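Local coordinates for ABC transporter substrate-binding protein (Bradyrhizobium japonicum, PDB 4I1D) that probably captures a small solute in the periplasm for an ABC importer, aromatic acids or polyamines being candidates, and here carries d-malate, at residues Y66-G71 against W305-A310; E92-P97 against Y102-S107. All blocks are in the same frame, centred on the assembly; numbering follows the deposited sequence.

Contact 1: residues Y66-G71 against W305-A310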
loop_
_atom_site.group_PDB
_atom_site.type_symbol
_atom_site.label_atom_id
_atom_site.label_comp_id
_atom_site.label_asym_id
_atom_site.label_seq_id
_atom_site.Cartn_x
_atom_site.Cartn_y
_atom_site.Cartn_z
ATOM N N TYR A 66 -7.682 32.669 9.588
ATOM C CA TYR A 66 -8.699 31.647 9.353
ATOM C C TYR A 66 -10.090 32.256 9.327
ATOM O O TYR A 66 -10.991 31.742 8.664
ATOM C CB TYR A 66 -8.631 30.544 10.416
ATOM C CG TYR A 66 -7.316 29.798 10.440
ATOM C CD1 TYR A 66 -6.585 29.612 9.279
ATOM C CD2 TYR A 66 -6.800 29.295 11.624
ATOM C CE1 TYR A 66 -5.379 28.943 9.295
ATOM C CE2 TYR A 66 -5.593 28.623 11.650
ATOM C CZ TYR A 66 -4.886 28.449 10.484
ATOM O OH TYR A 66 -3.678 27.781 10.499
ATOM N N CYS A 67 -10.267 33.352 10.055
ATOM C CA CYS A 67 -11.531 34.073 10.014
ATOM C C CYS A 67 -11.760 34.635 8.633
ATOM O O CYS A 67 -12.877 34.601 8.130
ATOM C CB CYS A 67 -11.561 35.197 11.047
ATOM S SG CYS A 67 -11.452 34.586 12.733
ATOM N N LEU A 68 -10.695 35.146 8.014
ATOM C CA LEU A 68 -10.800 35.693 6.665
ATOM C C LEU A 68 -11.152 34.588 5.673
ATOM O O LEU A 68 -12.065 34.744 4.857
ATOM C CB LEU A 68 -9.503 36.401 6.239
ATOM C CG LEU A 68 -8.864 37.381 7.236
ATOM C CD1 LEU A 68 -7.624 38.048 6.634
ATOM C CD2 LEU A 68 -9.854 38.433 7.681
ATOM N N ARG A 69 -10.425 33.476 5.750
ATOM C CA ARG A 69 -10.676 32.330 4.875
ATOM C C ARG A 69 -12.094 31.811 5.076
ATOM O O ARG A 69 -12.860 31.671 4.123
ATOM C CB ARG A 69 -9.672 31.203 5.148
ATOM C CG ARG A 69 -8.496 31.145 4.180
ATOM C CD ARG A 69 -7.762 29.796 4.247
ATOM N NE ARG A 69 -6.770 29.735 5.324
ATOM C CZ ARG A 69 -5.464 29.952 5.164
ATOM N NH1 ARG A 69 -4.646 29.873 6.207
ATOM N NH2 ARG A 69 -4.969 30.246 3.962
ATOM N N GLY A 70 -12.430 31.534 6.331
ATOM C CA GLY A 70 -13.753 31.068 6.698
ATOM C C GLY A 70 -14.891 31.978 6.268
ATOM O O GLY A 70 -15.908 31.509 5.743
ATOM N N GLY A 71 -14.735 33.278 6.499
ATOM C CA GLY A 71 -15.758 34.233 6.112
ATOM C C GLY A 71 -15.973 34.223 4.607
ATOM O O GLY A 71 -17.105 34.331 4.121
ATOM N N TRP A 305 -2.249 38.578 3.437
ATOM C CA TRP A 305 -1.316 37.832 2.586
ATOM C C TRP A 305 -1.463 36.322 2.790
ATOM O O TRP A 305 -1.598 35.579 1.813
ATOM C CB TRP A 305 0.147 38.256 2.772
ATOM C CG TRP A 305 1.065 37.544 1.775
ATOM C CD1 TRP A 305 1.382 37.956 0.506
ATOM C CD2 TRP A 305 1.738 36.287 1.965
ATOM N NE1 TRP A 305 2.217 37.039 -0.098
ATOM C CE2 TRP A 305 2.449 36.008 0.778
ATOM C CE3 TRP A 305 1.811 35.378 3.024
ATOM C CZ2 TRP A 305 3.218 34.858 0.621
ATOM C CZ3 TRP A 305 2.584 34.233 2.867
ATOM C CH2 TRP A 305 3.277 33.987 1.675
ATOM N N TRP A 306 -1.462 35.876 4.051
ATOM C CA TRP A 306 -1.541 34.445 4.349
ATOM C C TRP A 306 -2.823 33.764 3.867
ATOM O O TRP A 306 -2.813 32.573 3.542
ATOM C CB TRP A 306 -1.323 34.168 5.841
ATOM C CG TRP A 306 0.115 34.103 6.169
ATOM C CD1 TRP A 306 0.839 35.022 6.860
ATOM C CD2 TRP A 306 1.030 33.077 5.775
ATOM N NE1 TRP A 306 2.157 34.625 6.936
ATOM C CE2 TRP A 306 2.299 33.433 6.274
ATOM C CE3 TRP A 306 0.901 31.887 5.049
ATOM C CZ2 TRP A 306 3.430 32.637 6.085
ATOM C CZ3 TRP A 306 2.032 31.100 4.855
ATOM C CH2 TRP A 306 3.273 31.478 5.372
ATOM N N SER A 307 -3.916 34.517 3.826
ATOM C CA SER A 307 -5.208 33.981 3.413
ATOM C C SER A 307 -5.477 34.188 1.917
ATOM O O SER A 307 -6.556 33.865 1.415
ATOM C CB SER A 307 -6.321 34.644 4.230
ATOM O OG SER A 307 -6.367 36.043 3.978
ATOM N N SER A 308 -4.502 34.740 1.207
ATOM C CA SER A 308 -4.640 34.954 -0.227
ATOM C C SER A 308 -4.115 33.719 -0.971
ATOM O O SER A 308 -3.481 32.856 -0.366
ATOM C CB SER A 308 -3.840 36.187 -0.649
ATOM O OG SER A 308 -2.446 35.902 -0.652
ATOM N N PRO A 309 -4.374 33.638 -2.287
ATOM C CA PRO A 309 -3.848 32.542 -3.104
ATOM C C PRO A 309 -2.342 32.320 -2.933
ATOM O O PRO A 309 -1.912 31.164 -2.921
ATOM C CB PRO A 309 -4.162 33.005 -4.533
ATOM C CG PRO A 309 -5.449 33.783 -4.372
ATOM C CD PRO A 309 -5.281 34.512 -3.057
ATOM N N ALA A 310 -1.560 33.392 -2.822
ATOM C CA ALA A 310 -0.118 33.259 -2.626
ATOM C C ALA A 310 0.197 32.633 -1.261
ATOM O O ALA A 310 1.113 31.820 -1.137
ATOM C CB ALA A 310 0.580 34.601 -2.778
#

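Contact 2: residues E92-P97 against Y102-S107. With SO4 (sulfate ion), chain F.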
loop_
_atom_site.group_PDB
_atom_site.type_symbol
_atom_site.label_atom_id
_atom_site.label_comp_id
_atom_site.label_asym_id
_atom_site.label_seq_id
_atom_site.Cartn_x
_atom_site.Cartn_y
_atom_site.Cartn_z
ATOM N N GLU A 92 -10.631 50.178 12.318
ATOM C CA GLU A 92 -11.045 49.239 11.287
ATOM C C GLU A 92 -9.987 48.177 11.009
ATOM O O GLU A 92 -10.302 47.078 10.556
ATOM C CB GLU A 92 -11.433 49.984 10.006
ATOM C CG GLU A 92 -12.586 50.962 10.217
ATOM C CD GLU A 92 -13.514 51.064 9.019
ATOM O OE1 GLU A 92 -13.006 51.091 7.877
ATOM O OE2 GLU A 92 -14.752 51.114 9.226
ATOM N N ALA A 93 -8.734 48.501 11.293
ATOM C CA ALA A 93 -7.662 47.538 11.089
ATOM C C ALA A 93 -7.690 46.404 12.127
ATOM O O ALA A 93 -6.950 45.426 12.001
ATOM C CB ALA A 93 -6.322 48.238 11.107
ATOM N N TYR A 94 -8.539 46.535 13.143
ATOM C CA TYR A 94 -8.629 45.529 14.209
ATOM C C TYR A 94 -9.831 44.600 14.057
ATOM O O TYR A 94 -10.068 43.740 14.898
ATOM C CB TYR A 94 -8.669 46.190 15.587
ATOM C CG TYR A 94 -7.345 46.760 16.058
ATOM C CD1 TYR A 94 -6.516 46.033 16.905
ATOM C CD2 TYR A 94 -6.930 48.028 15.669
ATOM C CE1 TYR A 94 -5.308 46.552 17.346
ATOM C CE2 TYR A 94 -5.722 48.556 16.108
ATOM C CZ TYR A 94 -4.922 47.813 16.949
ATOM O OH TYR A 94 -3.726 48.330 17.394
ATOM N N ARG A 95 -10.597 44.783 12.991
ATOM C CA ARG A 95 -11.733 43.914 12.722
ATOM C C ARG A 95 -11.827 43.588 11.247
ATOM O O ARG A 95 -11.098 44.146 10.424
ATOM C CB ARG A 95 -13.040 44.542 13.208
ATOM C CG ARG A 95 -13.137 46.025 13.000
ATOM C CD ARG A 95 -14.448 46.552 13.552
ATOM N NE ARG A 95 -14.433 48.005 13.666
ATOM C CZ ARG A 95 -14.710 48.830 12.665
ATOM N NH1 ARG A 95 -14.672 50.140 12.858
ATOM N NH2 ARG A 95 -15.025 48.346 11.474
ATOM N N SER A 96 -12.715 42.658 10.923
ATOM C CA SER A 96 -12.953 42.284 9.543
ATOM C C SER A 96 -14.456 42.244 9.431
ATOM O O SER A 96 -15.139 42.487 10.416
ATOM C CB SER A 96 -12.353 40.907 9.244
ATOM O OG SER A 96 -13.252 39.875 9.622
ATOM N N PRO A 97 -14.989 41.938 8.237
ATOM C CA PRO A 97 -16.449 41.840 8.154
ATOM C C PRO A 97 -16.981 40.653 8.960
ATOM O O PRO A 97 -18.178 40.608 9.254
ATOM C CB PRO A 97 -16.700 41.611 6.661
ATOM C CG PRO A 97 -15.480 42.125 5.981
ATOM C CD PRO A 97 -14.351 41.812 6.918
ATOM N N TYR A 102 -9.022 39.749 19.174
ATOM C CA TYR A 102 -9.340 39.299 20.531
ATOM C C TYR A 102 -8.138 39.396 21.475
ATOM O O TYR A 102 -8.276 39.831 22.612
ATOM C CB TYR A 102 -9.887 37.879 20.457
ATOM C CG TYR A 102 -10.335 37.255 21.763
ATOM C CD1 TYR A 102 -11.302 37.858 22.560
ATOM C CD2 TYR A 102 -9.830 36.020 22.162
ATOM C CE1 TYR A 102 -11.722 37.262 23.739
ATOM C CE2 TYR A 102 -10.230 35.423 23.326
ATOM C CZ TYR A 102 -11.181 36.041 24.113
ATOM O OH TYR A 102 -11.586 35.425 25.270
ATOM N N GLU A 103 -6.961 39.010 20.984
ATOM C CA GLU A 103 -5.722 39.121 21.744
ATOM C C GLU A 103 -4.506 39.016 20.814
ATOM O O GLU A 103 -4.576 38.387 19.755
ATOM C CB GLU A 103 -5.664 38.020 22.801
ATOM C CG GLU A 103 -5.838 36.623 22.225
ATOM C CD GLU A 103 -4.532 36.019 21.688
ATOM O OE1 GLU A 103 -4.599 35.111 20.834
ATOM O OE2 GLU A 103 -3.437 36.431 22.127
ATOM N N PHE A 104 -3.392 39.624 21.212
ATOM C CA PHE A 104 -2.169 39.555 20.423
ATOM C C PHE A 104 -1.118 38.699 21.112
ATOM O O PHE A 104 -0.941 38.792 22.331
ATOM C CB PHE A 104 -1.606 40.946 20.194
ATOM C CG PHE A 104 -2.402 41.769 19.240
ATOM C CD1 PHE A 104 -3.444 42.554 19.696
ATOM C CD2 PHE A 104 -2.101 41.767 17.883
ATOM C CE1 PHE A 104 -4.179 43.329 18.815
ATOM C CE2 PHE A 104 -2.834 42.528 16.996
ATOM C CZ PHE A 104 -3.882 43.311 17.462
ATOM N N TYR A 105 -0.439 37.861 20.324
ATOM C CA TYR A 105 0.698 37.073 20.793
ATOM C C TYR A 105 1.838 37.175 19.802
ATOM O O TYR A 105 1.631 37.584 18.661
ATOM C CB TYR A 105 0.311 35.607 20.967
ATOM C CG TYR A 105 -0.173 34.905 19.711
ATOM C CD1 TYR A 105 0.645 34.018 19.020
ATOM C CD2 TYR A 105 -1.452 35.110 19.232
ATOM C CE1 TYR A 105 0.187 33.350 17.880
ATOM C CE2 TYR A 105 -1.912 34.458 18.096
ATOM C CZ TYR A 105 -1.094 33.578 17.428
ATOM O OH TYR A 105 -1.577 32.938 16.308
ATOM N N SER A 106 3.036 36.784 20.227
ATOM C CA SER A 106 4.201 36.850 19.353
ATOM C C SER A 106 4.924 35.518 19.240
ATOM O O SER A 106 4.982 34.747 20.201
ATOM C CB SER A 106 5.180 37.913 19.848
ATOM O OG SER A 106 4.559 39.182 19.917
ATOM N N SER A 107 5.468 35.259 18.052
ATOM C CA SER A 107 6.485 34.231 17.890
ATOM C C SER A 107 7.810 34.947 18.070
ATOM O O SER A 107 8.078 35.913 17.380
ATOM C CB SER A 107 6.413 33.600 16.500
ATOM O OG SER A 107 5.212 32.854 16.351
HETATM S S SO4 F . -10.180 53.794 11.748
HETATM O O1 SO4 F . -9.291 54.461 12.700
HETATM O O2 SO4 F . -11.446 53.458 12.402
HETATM O O3 SO4 F . -10.454 54.673 10.614
HETATM O O4 SO4 F . -9.527 52.582 11.254
#

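Contact 1: residues Y66-G71 against W305-A310
A bend at chi3 (-84°) turns the outer part of Arg69 off the line of its methylenes and carries NH2 to the backbone of Trp306 and Ser307, while in Ser307 OG sits between the backbone N and the carbonyl carbon (chi1 63°) and faces Leu68. The reach of Arg69 ends in a weak hydrogen bond: NH2 lies 3.2 Å from Trp306 O, and the N-H...O angle of 128° is far from straight. NH2 also passes 3.8 Å from Ser307 CA, and lower on the chain Arg69 CG packs 4.1 Å from Ser307 CB. In a solute-binding protein of the PBP clan, this joins helix 64-72, which follows strand 59-63, to the turn between helices 303-306 and 309-321 near the C-terminus. The stronger partners of the guanidinium belong to the second of these helices, where Glu312 and Glu315 form salt bridges with NH2 and NH1. Ser307 OG spends its hydrogen bond on Tyr303 O, and toward helix 64-72 it meets carbon, Leu68 CD1 at 3.6 Å. Beyond it the chain turns into the next helix through Ser308, the N-cap residue, whose OG donates to Trp305 O over 2.6 Å.

Contact 2: residues E92-P97 against Y102-S107
Strand 100-112, a long member of the mixed sheet of this periplasmic-binding-protein fold, receives the ring of Tyr94 from the loop that leads into it: Tyr94, whose backbone is hydrogen-bonded to Ser101 of the strand, also sets its ring against Phe104. Within the loop, Glu92 to Tyr94 form a short 3-10 turn. Tyr94 CE1 touches Phe104 CZ at 3.5 Å. The planes stand 83° apart, yet the rings meet rim to rim with centroids 5.9 Å apart, and neither lies over the face of the other, unlike a T-shaped stack. Phe104 CG is anti to its carbonyl carbon (chi1 -72°), which sends the ring out from the strand toward the loop. Pro272 packs on Tyr94 as well, and Ser230 of strand 219-235 on Phe104. An alanine in place of Tyr94 would probably leave the CZ rim of Phe104 without its aromatic neighbour and open a gap beside that ring. Arg95, just after the turn, folds back so that one face of its guanidinium lies over Glu92 CA. At the start of the turn a sulfate, probably from the crystallisation liquor, is held by the backbone, Glu92 N donating to sulfate O4 over 2.9 Å.

In the fold
Contact 2, a local meeting of a loop with the strand it enters, lies wholly within the long excursion of chain closed by contact 1, whose segments are 234 residues apart; the pair illustrates how contacts close in space can be nested in sequence. Their centres are about 14 Å apart, and they touch directly where Leu68 CD2 packs 3.8 Å from Ser96 CB, bringing helix 64-72 against the loop ahead of strand 100-112. Both contacts stand away from the d-malate pocket, which includes Thr185, Ser186, Gly187, Trp205 and Arg208. Strand 100-112 nevertheless pairs antiparallel with strand 201-205, which ends at Trp205, so the sheet runs from contact 2 to that pocket.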